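Local structure of TSC1 N-terminal domain (Chaetomium thermophilum, 7A0M) at residues B[260-274]-B[326-338]. The protein is the N-terminal domain of TSC1, which probably binds lysosomal phosphoinositides to bring the TSC complex to the lysosome and regulate mTORC1. Residues are numbered along the deposited sequence; the frame is centred on the assembly and turned at random.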
ATOM      1  N   PRO B 260       2.434  20.045 -11.035  1.00 54.84           N
ATOM      2  CA  PRO B 260       1.392  19.215 -10.410  1.00 50.97           C
ATOM      3  C   PRO B 260       0.262  20.016  -9.784  1.00 45.93           C
ATOM      4  O   PRO B 260      -0.866  19.515  -9.711  1.00 56.84           O
ATOM      5  CB  PRO B 260       2.170  18.423  -9.354  1.00 56.96           C
ATOM      6  CG  PRO B 260       3.286  19.333  -8.983  1.00 59.57           C
ATOM      7  CD  PRO B 260       3.674  20.060 -10.238  1.00 53.78           C
ATOM      8  N   GLY B 261       0.527  21.240  -9.329  1.00 56.90           N
ATOM      9  CA  GLY B 261      -0.505  22.056  -8.718  1.00 55.66           C
ATOM     10  C   GLY B 261      -1.434  22.760  -9.680  1.00 50.73           C
ATOM     11  O   GLY B 261      -2.399  23.391  -9.237  1.00 51.47           O
ATOM     12  N   ASP B 262      -1.169  22.672 -10.981  1.00 54.19           N
ATOM     13  CA  ASP B 262      -1.960  23.360 -11.990  1.00 56.01           C
ATOM     14  C   ASP B 262      -2.889  22.434 -12.765  1.00 59.73           C
ATOM     15  O   ASP B 262      -3.603  22.903 -13.656  1.00 65.77           O
ATOM     16  CB  ASP B 262      -1.036  24.091 -12.966  1.00 62.27           C
ATOM     17  CG  ASP B 262      -0.083  25.041 -12.270  1.00 70.12           C
ATOM     18  OD1 ASP B 262      -0.551  25.863 -11.454  1.00 77.77           O
ATOM     19  OD2 ASP B 262       1.134  24.964 -12.537  1.00 79.10           O
ATOM     20  N   ILE B 263      -2.901  21.137 -12.454  1.00 51.83           N
ATOM     21  CA  ILE B 263      -3.676  20.164 -13.216  1.00 44.17           C
ATOM     22  C   ILE B 263      -5.038  19.888 -12.585  1.00 44.58           C
ATOM     23  O   ILE B 263      -5.756  18.995 -13.046  1.00 56.79           O
ATOM     24  CB  ILE B 263      -2.893  18.855 -13.404  1.00 48.39           C
ATOM     25  CG1 ILE B 263      -2.724  18.136 -12.065  1.00 36.16           C
ATOM     26  CG2 ILE B 263      -1.537  19.132 -14.036  1.00 41.32           C
ATOM     27  CD1 ILE B 263      -2.020  16.799 -12.179  1.00 40.59           C
ATOM     28  N   VAL B 264      -5.404  20.621 -11.529  1.00 42.45           N
ATOM     29  CA  VAL B 264      -6.707  20.415 -10.889  1.00 47.87           C
ATOM     30  C   VAL B 264      -7.867  20.529 -11.881  1.00 54.13           C
ATOM     31  O   VAL B 264      -8.742  19.653 -11.870  1.00 66.71           O
ATOM     32  CB  VAL B 264      -6.860  21.347  -9.682  1.00 57.19           C
ATOM     33  CG1 VAL B 264      -8.286  21.303  -9.150  1.00 44.28           C
ATOM     34  CG2 VAL B 264      -5.878  20.963  -8.590  1.00 63.01           C
ATOM     35  N   PRO B 265      -7.943  21.552 -12.741  1.00 56.05           N
ATOM     36  CA  PRO B 265      -9.046  21.590 -13.717  1.00 49.39           C
ATOM     37  C   PRO B 265      -9.038  20.428 -14.694  1.00 47.69           C
ATOM     38  O   PRO B 265     -10.071  20.157 -15.321  1.00 56.87           O
ATOM     39  CB  PRO B 265      -8.834  22.927 -14.443  1.00 50.30           C
ATOM     40  CG  PRO B 265      -8.028  23.748 -13.502  1.00 54.22           C
ATOM     41  CD  PRO B 265      -7.124  22.778 -12.811  1.00 57.86           C
ATOM     42  N   TYR B 266      -7.913  19.733 -14.847  1.00 50.22           N
ATOM     43  CA  TYR B 266      -7.800  18.628 -15.788  1.00 49.48           C
ATOM     44  C   TYR B 266      -8.069  17.268 -15.154  1.00 49.05           C
ATOM     45  O   TYR B 266      -8.116  16.268 -15.878  1.00 46.43           O
ATOM     46  CB  TYR B 266      -6.405  18.621 -16.422  1.00 42.94           C
ATOM     47  CG  TYR B 266      -6.100  19.854 -17.245  1.00 48.65           C
ATOM     48  CD1 TYR B 266      -6.485  19.940 -18.577  1.00 57.74           C
ATOM     49  CD2 TYR B 266      -5.431  20.936 -16.686  1.00 42.32           C
ATOM     50  CE1 TYR B 266      -6.210  21.069 -19.330  1.00 66.07           C
ATOM     51  CE2 TYR B 266      -5.152  22.068 -17.431  1.00 65.44           C
ATOM     52  CZ  TYR B 266      -5.543  22.129 -18.752  1.00 65.78           C
ATOM     53  OH  TYR B 266      -5.266  23.253 -19.496  1.00 82.29           O
ATOM     54  N   LEU B 267      -8.238  17.207 -13.832  1.00 52.58           N
ATOM     55  CA  LEU B 267      -8.402  15.921 -13.152  1.00 49.06           C
ATOM     56  C   LEU B 267      -9.545  15.074 -13.701  1.00 46.67           C
ATOM     57  O   LEU B 267      -9.335  13.868 -13.915  1.00 42.16           O
ATOM     58  CB  LEU B 267      -8.552  16.155 -11.644  1.00 49.44           C
ATOM     59  CG  LEU B 267      -7.268  16.548 -10.914  1.00 54.94           C
ATOM     60  CD1 LEU B 267      -7.521  16.682  -9.424  1.00 54.90           C
ATOM     61  CD2 LEU B 267      -6.168  15.530 -11.182  1.00 47.47           C
ATOM     62  N   PRO B 268     -10.757  15.601 -13.934  1.00 41.81           N
ATOM     63  CA  PRO B 268     -11.791  14.752 -14.557  1.00 41.82           C
ATOM     64  C   PRO B 268     -11.354  14.172 -15.890  1.00 51.25           C
ATOM     65  O   PRO B 268     -11.669  13.014 -16.195  1.00 48.51           O
ATOM     66  CB  PRO B 268     -12.983  15.705 -14.707  1.00 37.31           C
ATOM     67  CG  PRO B 268     -12.778  16.724 -13.649  1.00 43.95           C
ATOM     68  CD  PRO B 268     -11.295  16.928 -13.580  1.00 44.92           C
ATOM     69  N   THR B 269     -10.632  14.951 -16.695  1.00 48.25           N
ATOM     70  CA  THR B 269     -10.099  14.437 -17.951  1.00 46.53           C
ATOM     71  C   THR B 269      -9.030  13.378 -17.700  1.00 47.75           C
ATOM     72  O   THR B 269      -9.027  12.319 -18.336  1.00 50.59           O
ATOM     73  CB  THR B 269      -9.531  15.585 -18.783  1.00 41.33           C
ATOM     74  OG1 THR B 269     -10.550  16.570 -19.003  1.00 47.45           O
ATOM     75  CG2 THR B 269      -9.016  15.079 -20.114  1.00 35.04           C
ATOM     76  N   LEU B 270      -8.112  13.652 -16.769  1.00 38.86           N
ATOM     77  CA  LEU B 270      -7.047  12.703 -16.466  1.00 44.80           C
ATOM     78  C   LEU B 270      -7.603  11.392 -15.919  1.00 52.85           C
ATOM     79  O   LEU B 270      -7.106  10.310 -16.256  1.00 43.37           O
ATOM     80  CB  LEU B 270      -6.065  13.325 -15.473  1.00 50.28           C
ATOM     81  CG  LEU B 270      -5.330  14.574 -15.965  1.00 47.45           C
ATOM     82  CD1 LEU B 270      -4.569  15.238 -14.828  1.00 32.61           C
ATOM     83  CD2 LEU B 270      -4.387  14.223 -17.107  1.00 28.44           C
ATOM     84  N   PHE B 271      -8.633  11.468 -15.073  1.00 45.41           N
ATOM     85  CA  PHE B 271      -9.237  10.252 -14.534  1.00 42.67           C
ATOM     86  C   PHE B 271      -9.954   9.458 -15.619  1.00 45.47           C
ATOM     87  O   PHE B 271      -9.886   8.223 -15.639  1.00 44.52           O
ATOM     88  CB  PHE B 271     -10.200  10.603 -13.400  1.00 35.61           C
ATOM     89  CG  PHE B 271      -9.533  11.211 -12.199  1.00 25.64           C
ATOM     90  CD1 PHE B 271      -8.193  10.974 -11.937  1.00 42.55           C
ATOM     91  CD2 PHE B 271     -10.249  12.016 -11.328  1.00 38.19           C
ATOM     92  CE1 PHE B 271      -7.579  11.533 -10.829  1.00 42.53           C
ATOM     93  CE2 PHE B 271      -9.641  12.576 -10.220  1.00 45.71           C
ATOM     94  CZ  PHE B 271      -8.305  12.335  -9.971  1.00 36.99           C
ATOM     95  N   ASN B 272     -10.655  10.146 -16.523  1.00 44.99           N
ATOM     96  CA  ASN B 272     -11.335   9.457 -17.616  1.00 38.28           C
ATOM     97  C   ASN B 272     -10.347   8.790 -18.563  1.00 42.68           C
ATOM     98  O   ASN B 272     -10.644   7.724 -19.115  1.00 41.51           O
ATOM     99  CB  ASN B 272     -12.230  10.432 -18.379  1.00 42.31           C
ATOM    100  CG  ASN B 272     -13.470  10.821 -17.598  1.00 47.84           C
ATOM    101  OD1 ASN B 272     -13.896  10.108 -16.688  1.00 54.03           O
ATOM    102  ND2 ASN B 272     -14.059  11.959 -17.950  1.00 49.90           N
ATOM    103  N   ILE B 273      -9.180   9.403 -18.773  1.00 40.37           N
ATOM    104  CA  ILE B 273      -8.154   8.780 -19.605  1.00 42.17           C
ATOM    105  C   ILE B 273      -7.690   7.469 -18.986  1.00 47.13           C
ATOM    106  O   ILE B 273      -7.516   6.464 -19.686  1.00 41.49           O
ATOM    107  CB  ILE B 273      -6.979   9.752 -19.824  1.00 37.89           C
ATOM    108  CG1 ILE B 273      -7.405  10.906 -20.734  1.00 38.76           C
ATOM    109  CG2 ILE B 273      -5.776   9.023 -20.411  1.00 27.89           C
ATOM    110  CD1 ILE B 273      -6.351  11.980 -20.890  1.00 38.40           C
ATOM    111  N   TYR B 274      -7.490   7.453 -17.665  1.00 55.09           N
ATOM    112  CA  TYR B 274      -7.107   6.218 -16.989  1.00 49.24           C
ATOM    113  C   TYR B 274      -8.158   5.131 -17.181  1.00 47.14           C
ATOM    114  O   TYR B 274      -7.821   3.970 -17.442  1.00 50.92           O
ATOM    115  CB  TYR B 274      -6.875   6.478 -15.500  1.00 44.13           C
ATOM    116  CG  TYR B 274      -6.862   5.219 -14.663  1.00 42.07           C
ATOM    117  CD1 TYR B 274      -5.724   4.428 -14.585  1.00 43.41           C
ATOM    118  CD2 TYR B 274      -7.986   4.823 -13.950  1.00 45.94           C
ATOM    119  CE1 TYR B 274      -5.709   3.275 -13.824  1.00 48.30           C
ATOM    120  CE2 TYR B 274      -7.979   3.672 -13.187  1.00 36.53           C
ATOM    121  CZ  TYR B 274      -6.839   2.903 -13.127  1.00 43.63           C
ATOM    122  OH  TYR B 274      -6.827   1.756 -12.366  1.00 47.22           O
ATOM    123  N   TYR B 326       1.125   5.436 -15.041  1.00 31.25           N
ATOM    124  CA  TYR B 326       0.115   6.490 -15.001  1.00 39.14           C
ATOM    125  C   TYR B 326      -0.698   6.422 -13.714  1.00 31.53           C
ATOM    126  O   TYR B 326      -1.024   7.459 -13.125  1.00 35.84           O
ATOM    127  CB  TYR B 326      -0.793   6.389 -16.226  1.00 44.91           C
ATOM    128  CG  TYR B 326      -1.756   7.542 -16.381  1.00 44.28           C
ATOM    129  CD1 TYR B 326      -1.328   8.855 -16.233  1.00 42.33           C
ATOM    130  CD2 TYR B 326      -3.092   7.320 -16.690  1.00 36.91           C
ATOM    131  CE1 TYR B 326      -2.205   9.914 -16.379  1.00 47.66           C
ATOM    132  CE2 TYR B 326      -3.976   8.372 -16.839  1.00 36.20           C
ATOM    133  CZ  TYR B 326      -3.527   9.667 -16.683  1.00 43.86           C
ATOM    134  OH  TYR B 326      -4.404  10.717 -16.830  1.00 53.04           O
ATOM    135  N   PHE B 327      -1.040   5.210 -13.267  1.00 37.24           N
ATOM    136  CA  PHE B 327      -1.685   5.054 -11.967  1.00 44.65           C
ATOM    137  C   PHE B 327      -0.813   5.623 -10.856  1.00 35.90           C
ATOM    138  O   PHE B 327      -1.308   6.308  -9.954  1.00 46.45           O
ATOM    139  CB  PHE B 327      -1.991   3.576 -11.710  1.00 45.81           C
ATOM    140  CG  PHE B 327      -2.745   3.315 -10.429  1.00 37.93           C
ATOM    141  CD1 PHE B 327      -2.083   3.252  -9.210  1.00 35.48           C
ATOM    142  CD2 PHE B 327      -4.115   3.114 -10.448  1.00 45.20           C
ATOM    143  CE1 PHE B 327      -2.775   3.009  -8.038  1.00 34.18           C
ATOM    144  CE2 PHE B 327      -4.812   2.868  -9.278  1.00 41.92           C
ATOM    145  CZ  PHE B 327      -4.141   2.816  -8.073  1.00 35.90           C
ATOM    146  N   THR B 328       0.493   5.345 -10.908  1.00 40.61           N
ATOM    147  CA  THR B 328       1.399   5.799  -9.859  1.00 39.45           C
ATOM    148  C   THR B 328       1.444   7.320  -9.779  1.00 45.65           C
ATOM    149  O   THR B 328       1.405   7.894  -8.684  1.00 48.65           O
ATOM    150  CB  THR B 328       2.798   5.232 -10.101  1.00 34.06           C
ATOM    151  OG1 THR B 328       2.782   3.815  -9.890  1.00 40.32           O
ATOM    152  CG2 THR B 328       3.811   5.869  -9.161  1.00 35.01           C
ATOM    153  N   ILE B 329       1.512   7.995 -10.929  1.00 44.51           N
ATOM    154  CA  ILE B 329       1.643   9.448 -10.905  1.00 43.02           C
ATOM    155  C   ILE B 329       0.325  10.104 -10.507  1.00 37.38           C
ATOM    156  O   ILE B 329       0.323  11.139  -9.829  1.00 45.29           O
ATOM    157  CB  ILE B 329       2.165   9.966 -12.262  1.00 51.15           C
ATOM    158  CG1 ILE B 329       2.671  11.404 -12.129  1.00 55.58           C
ATOM    159  CG2 ILE B 329       1.099   9.873 -13.347  1.00 49.18           C
ATOM    160  CD1 ILE B 329       3.820  11.552 -11.153  1.00 76.12           C
ATOM    161  N   LEU B 330      -0.811   9.524 -10.902  1.00 38.24           N
ATOM    162  CA  LEU B 330      -2.101  10.057 -10.472  1.00 39.66           C
ATOM    163  C   LEU B 330      -2.308   9.840  -8.979  1.00 48.11           C
ATOM    164  O   LEU B 330      -2.741  10.749  -8.261  1.00 36.61           O
ATOM    165  CB  LEU B 330      -3.234   9.410 -11.269  1.00 39.96           C
ATOM    166  CG  LEU B 330      -3.344   9.726 -12.759  1.00 50.39           C
ATOM    167  CD1 LEU B 330      -4.482   8.930 -13.379  1.00 44.32           C
ATOM    168  CD2 LEU B 330      -3.547  11.217 -12.981  1.00 47.88           C
ATOM    169  N   TYR B 331      -2.002   8.634  -8.496  1.00 43.64           N
ATOM    170  CA  TYR B 331      -2.135   8.343  -7.074  1.00 34.34           C
ATOM    171  C   TYR B 331      -1.117   9.115  -6.246  1.00 38.52           C
ATOM    172  O   TYR B 331      -1.395   9.465  -5.093  1.00 46.62           O
ATOM    173  CB  TYR B 331      -1.990   6.839  -6.842  1.00 27.16           C
ATOM    174  CG  TYR B 331      -2.041   6.416  -5.393  1.00 37.17           C
ATOM    175  CD1 TYR B 331      -3.247   6.349  -4.709  1.00 38.35           C
ATOM    176  CD2 TYR B 331      -0.881   6.069  -4.712  1.00 32.38           C
ATOM    177  CE1 TYR B 331      -3.297   5.956  -3.385  1.00 43.27           C
ATOM    178  CE2 TYR B 331      -0.920   5.676  -3.388  1.00 42.67           C
ATOM    179  CZ  TYR B 331      -2.132   5.622  -2.730  1.00 42.02           C
ATOM    180  OH  TYR B 331      -2.173   5.230  -1.413  1.00 43.18           O
ATOM    181  N   GLY B 332       0.062   9.388  -6.808  1.00 44.23           N
ATOM    182  CA  GLY B 332       1.065  10.138  -6.073  1.00 29.38           C
ATOM    183  C   GLY B 332       0.722  11.604  -5.904  1.00 36.64           C
ATOM    184  O   GLY B 332       1.078  12.213  -4.891  1.00 41.74           O
ATOM    185  N   LEU B 333       0.029  12.190  -6.882  1.00 39.11           N
ATOM    186  CA  LEU B 333      -0.264  13.618  -6.869  1.00 41.91           C
ATOM    187  C   LEU B 333      -1.603  13.935  -6.207  1.00 39.42           C
ATOM    188  O   LEU B 333      -1.685  14.849  -5.381  1.00 38.33           O
ATOM    189  CB  LEU B 333      -0.232  14.173  -8.296  1.00 38.64           C
ATOM    190  CG  LEU B 333       1.135  14.110  -8.980  1.00 40.42           C
ATOM    191  CD1 LEU B 333       1.091  14.752 -10.360  1.00 51.02           C
ATOM    192  CD2 LEU B 333       2.190  14.770  -8.110  1.00 39.45           C
ATOM    193  N   TYR B 334      -2.658  13.205  -6.565  1.00 36.04           N
ATOM    194  CA  TYR B 334      -4.000  13.445  -6.030  1.00 48.91           C
ATOM    195  C   TYR B 334      -4.637  12.115  -5.653  1.00 47.60           C
ATOM    196  O   TYR B 334      -5.580  11.649  -6.302  1.00 43.99           O
ATOM    197  CB  TYR B 334      -4.861  14.209  -7.039  1.00 39.46           C
ATOM    198  CG  TYR B 334      -4.384  15.620  -7.290  1.00 47.30           C
ATOM    199  CD1 TYR B 334      -3.451  15.894  -8.283  1.00 31.32           C
ATOM    200  CD2 TYR B 334      -4.861  16.680  -6.530  1.00 31.87           C
ATOM    201  CE1 TYR B 334      -3.009  17.182  -8.512  1.00 36.30           C
ATOM    202  CE2 TYR B 334      -4.425  17.972  -6.752  1.00 33.60           C
ATOM    203  CZ  TYR B 334      -3.500  18.216  -7.744  1.00 39.15           C
ATOM    204  OH  TYR B 334      -3.062  19.502  -7.969  1.00 52.51           O
ATOM    205  N   PRO B 335      -4.137  11.471  -4.593  1.00 41.66           N
ATOM    206  CA  PRO B 335      -4.682  10.152  -4.219  1.00 45.42           C
ATOM    207  C   PRO B 335      -6.134  10.189  -3.779  1.00 31.71           C
ATOM    208  O   PRO B 335      -6.922   9.331  -4.194  1.00 44.90           O
ATOM    209  CB  PRO B 335      -3.759   9.712  -3.075  1.00 38.99           C
ATOM    210  CG  PRO B 335      -3.249  10.993  -2.501  1.00 39.84           C
ATOM    211  CD  PRO B 335      -3.076  11.911  -3.673  1.00 43.38           C
ATOM    212  N   ILE B 336      -6.511  11.159  -2.943  1.00 42.09           N
ATOM    213  CA  ILE B 336      -7.868  11.188  -2.403  1.00 44.34           C
ATOM    214  C   ILE B 336      -8.884  11.409  -3.517  1.00 53.48           C
ATOM    215  O   ILE B 336      -9.948  10.777  -3.542  1.00 50.80           O
ATOM    216  CB  ILE B 336      -7.982  12.260  -1.304  1.00 47.55           C
ATOM    217  CG1 ILE B 336      -6.952  11.997  -0.205  1.00 45.41           C
ATOM    218  CG2 ILE B 336      -9.387  12.281  -0.722  1.00 41.09           C
ATOM    219  CD1 ILE B 336      -6.925  13.056   0.874  1.00 40.58           C
ATOM    220  N   ASN B 337      -8.577  12.308  -4.455  1.00 47.09           N
ATOM    221  CA  ASN B 337      -9.460  12.504  -5.599  1.00 37.34           C
ATOM    222  C   ASN B 337      -9.436  11.306  -6.541  1.00 37.49           C
ATOM    223  O   ASN B 337     -10.459  10.986  -7.158  1.00 47.33           O
ATOM    224  CB  ASN B 337      -9.080  13.781  -6.348  1.00 42.32           C
ATOM    225  CG  ASN B 337      -9.542  15.034  -5.631  1.00 47.73           C
ATOM    226  OD1 ASN B 337     -10.615  15.565  -5.916  1.00 49.61           O
ATOM    227  ND2 ASN B 337      -8.734  15.511  -4.692  1.00 41.93           N
ATOM    228  N   PHE B 338      -8.287  10.638  -6.671  1.00 42.94           N
ATOM    229  CA  PHE B 338      -8.189   9.504  -7.587  1.00 44.07           C
ATOM    230  C   PHE B 338      -9.016   8.323  -7.091  1.00 49.40           C
ATOM    231  O   PHE B 338      -9.794   7.736  -7.851  1.00 36.42           O
ATOM    232  CB  PHE B 338      -6.726   9.096  -7.766  1.00 45.66           C
ATOM    233  CG  PHE B 338      -6.502   8.107  -8.876  1.00 43.79           C
ATOM    234  CD1 PHE B 338      -7.388   8.020  -9.940  1.00 38.02           C
ATOM    235  CD2 PHE B 338      -5.413   7.254  -8.849  1.00 33.90           C
ATOM    236  CE1 PHE B 338      -7.183   7.108 -10.959  1.00 35.29           C
ATOM    237  CE2 PHE B 338      -5.204   6.338  -9.863  1.00 33.34           C
ATOM    238  CZ  PHE B 338      -6.089   6.265 -10.918  1.00 35.50           C
TER
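Leu270 O takes two donors, one on each face of its carbonyl plane. Tyr326 OH gives it a hydrogen bond of 2.8 Å from the facing helix. Tyr274 N supplies the bond of its own helix. The Tyr326 hydroxyl also lies against Leu270 CB, and Leu249, Leu252 and Val253 of helix 242-255 touch the Tyr326 side chain.

One turn on, Tyr274 is a knob among Tyr326, Phe327, Leu330 and Phe338. Its CG lies anti to the backbone N (chi1 164°), which lays the ring's face on the edge of Phe338. This T-shaped (edge-to-face) pair has planes at 83° and Phe338 CZ over the Tyr274 ring centre. Phe327 meets the ring obliquely, its CD2 3.6 Å from Tyr274 OH, which is hydrogen-bonded to Ser369. With an alanine here, the Phe338 edge is likely to lose its aromatic face and Ser369 its hydroxyl partner.

The ring planes of Phe271 and Phe338 are nearly parallel, but the rings are slid apart and barely overlap.

At the other end, Tyr334 OH donates to Pro260 O at 2.8 Å. Leu267 CD1 makes a CH-pi contact over the Tyr334 face, 4.1 Å from its centroid. Arg396 adds a cation-pi contact to this ring.

The helical segments 267-274 and 326-333 run roughly antiparallel, their axes 11.1 Å apart at closest approach. Phe271, Tyr274, Phe327 and Phe338 form an aromatic cluster within this buried knob-into-hole packing of an all-helical domain.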